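Local coordinates for protein 432aa long hypothetical deoxyribodipyrimidine photolyase (Sulfolobus tokodaii, PDB 2E0I) that probably repairs ultraviolet-damaged DNA by splitting cyclobutane pyrimidine dimers with light energy, and carries two bound flavin-adenine dinucleotide molecules, at residues F261-C264 with Y269-I272. Residues are numbered along the deposited sequence; the frame is centred on the assembly and turned at random.
Sequences FGHC and YDNI
Asp270 OD2 is gripped by two groups: the backbone N of Cys264 donates a hydrogen bond to it at 3.1 Å, and Arg328, at the start of helix 327-337, pairs with it in a salt bridge. The pairing illustrates how a single carboxylate can tie a loop back on itself. The N-H comes down on the oxygen from above the carboxylate plane, 38° out of it, and the bond is moderately bent. The Cys264 side chain points toward 269-272, with SG held beside its own backbone N (chi1 -61°). This brings SG to 3.3 Å from Asp270 OD2. SG also touches Tyr269 CB at 4.0 Å, an apolar contact. The second oxygen of Asp270, OD1, lies 3.2 Å from His263 CB. The imidazole plane stands 75° from that of the carboxylate. With an alanine at Asp270, the Cys264 N-H is likely to lose this acceptor and Arg328 its carboxylate mate. Because Arg328 NE also bonds to Gly262 O, the arginine and the aspartate together fasten both segments of the loop between helices 238-256 and 278-286 to helix 327-337. This loop belongs to the FAD-binding domain of the photolyase, with the His263 side chain about 10 Å from a bound FAD, and the nearby positive charge of Arg328 would be expected to favour the ionised carboxylate.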
ATOM      1  N   PHE A 261      14.275  -4.290  -2.233  1.00 27.97           N
ATOM      2  CA  PHE A 261      13.997  -3.097  -3.010  1.00 28.62           C
ATOM      3  C   PHE A 261      15.055  -2.917  -4.080  1.00 31.11           C
ATOM      4  O   PHE A 261      16.010  -2.174  -3.897  1.00 33.53           O
ATOM      5  CB  PHE A 261      13.957  -1.882  -2.097  1.00 26.74           C
ATOM      6  CG  PHE A 261      12.811  -1.900  -1.138  1.00 26.43           C
ATOM      7  CD1 PHE A 261      11.500  -1.955  -1.608  1.00 25.55           C
ATOM      8  CD2 PHE A 261      13.033  -1.879   0.232  1.00 25.62           C
ATOM      9  CE1 PHE A 261      10.429  -1.990  -0.730  1.00 24.09           C
ATOM     10  CE2 PHE A 261      11.966  -1.913   1.120  1.00 25.92           C
ATOM     11  CZ  PHE A 261      10.659  -1.969   0.636  1.00 24.29           C
ATOM     12  N   GLY A 262      14.890  -3.610  -5.200  1.00 33.56           N
ATOM     13  CA  GLY A 262      15.861  -3.506  -6.274  1.00 35.71           C
ATOM     14  C   GLY A 262      16.380  -4.850  -6.745  1.00 37.31           C
ATOM     15  O   GLY A 262      16.802  -4.972  -7.891  1.00 37.54           O
ATOM     16  N   HIS A 263      16.373  -5.848  -5.863  1.00 38.86           N
ATOM     17  CA  HIS A 263      16.838  -7.190  -6.203  1.00 40.52           C
ATOM     18  C   HIS A 263      15.790  -8.209  -5.800  1.00 39.77           C
ATOM     19  O   HIS A 263      14.833  -7.883  -5.119  1.00 39.51           O
ATOM     20  CB  HIS A 263      18.131  -7.538  -5.464  1.00 44.86           C
ATOM     21  CG  HIS A 263      19.238  -6.546  -5.649  1.00 48.97           C
ATOM     22  ND1 HIS A 263      20.501  -6.745  -5.133  1.00 50.84           N
ATOM     23  CD2 HIS A 263      19.268  -5.338  -6.260  1.00 49.56           C
ATOM     24  CE1 HIS A 263      21.259  -5.702  -5.415  1.00 50.87           C
ATOM     25  NE2 HIS A 263      20.534  -4.835  -6.098  1.00 50.96           N
ATOM     26  N   CYS A 264      15.990  -9.452  -6.212  1.00 40.07           N
ATOM     27  CA  CYS A 264      15.065 -10.525  -5.875  1.00 40.24           C
ATOM     28  C   CYS A 264      15.326 -11.013  -4.454  1.00 40.30           C
ATOM     29  O   CYS A 264      16.474 -11.067  -4.012  1.00 40.56           O
ATOM     30  CB  CYS A 264      15.230 -11.693  -6.850  1.00 40.78           C
ATOM     31  SG  CYS A 264      14.898 -11.299  -8.583  1.00 40.54           S
ATOM     32  N   TYR A 269      17.754 -15.479  -8.789  1.00 53.74           N
ATOM     33  CA  TYR A 269      16.919 -15.049  -9.905  1.00 53.42           C
ATOM     34  C   TYR A 269      17.208 -13.654 -10.451  1.00 53.58           C
ATOM     35  O   TYR A 269      16.507 -13.172 -11.342  1.00 53.09           O
ATOM     36  CB  TYR A 269      15.458 -15.172  -9.509  1.00 53.08           C
ATOM     37  CG  TYR A 269      15.055 -16.601  -9.244  1.00 53.60           C
ATOM     38  CD1 TYR A 269      14.941 -17.519 -10.286  1.00 53.39           C
ATOM     39  CD2 TYR A 269      14.799 -17.042  -7.947  1.00 53.99           C
ATOM     40  CE1 TYR A 269      14.579 -18.838 -10.042  1.00 54.19           C
ATOM     41  CE2 TYR A 269      14.438 -18.360  -7.693  1.00 54.42           C
ATOM     42  CZ  TYR A 269      14.328 -19.251  -8.742  1.00 54.40           C
ATOM     43  OH  TYR A 269      13.954 -20.551  -8.489  1.00 54.81           O
ATOM     44  N   ASP A 270      18.239 -13.006  -9.923  1.00 54.10           N
ATOM     45  CA  ASP A 270      18.618 -11.689 -10.412  1.00 55.41           C
ATOM     46  C   ASP A 270      19.275 -11.880 -11.784  1.00 54.75           C
ATOM     47  O   ASP A 270      19.694 -10.920 -12.437  1.00 55.15           O
ATOM     48  CB  ASP A 270      19.596 -11.025  -9.437  1.00 57.51           C
ATOM     49  CG  ASP A 270      18.916 -10.016  -8.516  1.00 60.30           C
ATOM     50  OD1 ASP A 270      19.570  -9.544  -7.559  1.00 61.98           O
ATOM     51  OD2 ASP A 270      17.734  -9.683  -8.754  1.00 61.28           O
ATOM     52  N   ASN A 271      19.340 -13.136 -12.216  1.00 53.55           N
ATOM     53  CA  ASN A 271      19.947 -13.499 -13.487  1.00 52.42           C
ATOM     54  C   ASN A 271      18.955 -13.851 -14.572  1.00 51.11           C
ATOM     55  O   ASN A 271      19.352 -14.167 -15.696  1.00 51.65           O
ATOM     56  CB  ASN A 271      20.897 -14.671 -13.287  1.00 54.19           C
ATOM     57  CG  ASN A 271      22.208 -14.250 -12.656  1.00 55.69           C
ATOM     58  OD1 ASN A 271      22.857 -15.040 -11.969  1.00 55.90           O
ATOM     59  ND2 ASN A 271      22.612 -12.998 -12.898  1.00 55.50           N
ATOM     60  N   ILE A 272      17.670 -13.807 -14.242  1.00 49.28           N
ATOM     61  CA  ILE A 272      16.631 -14.111 -15.215  1.00 46.78           C
ATOM     62  C   ILE A 272      16.734 -13.136 -16.380  1.00 46.12           C
ATOM     63  O   ILE A 272      16.938 -11.945 -16.180  1.00 45.13           O
ATOM     64  CB  ILE A 272      15.236 -13.997 -14.587  1.00 45.61           C
ATOM     65  CG1 ILE A 272      15.068 -15.091 -13.534  1.00 45.56           C
ATOM     66  CG2 ILE A 272      14.164 -14.091 -15.664  1.00 43.84           C
ATOM     67  CD1 ILE A 272      13.724 -15.087 -12.849  1.00 46.48           C
TER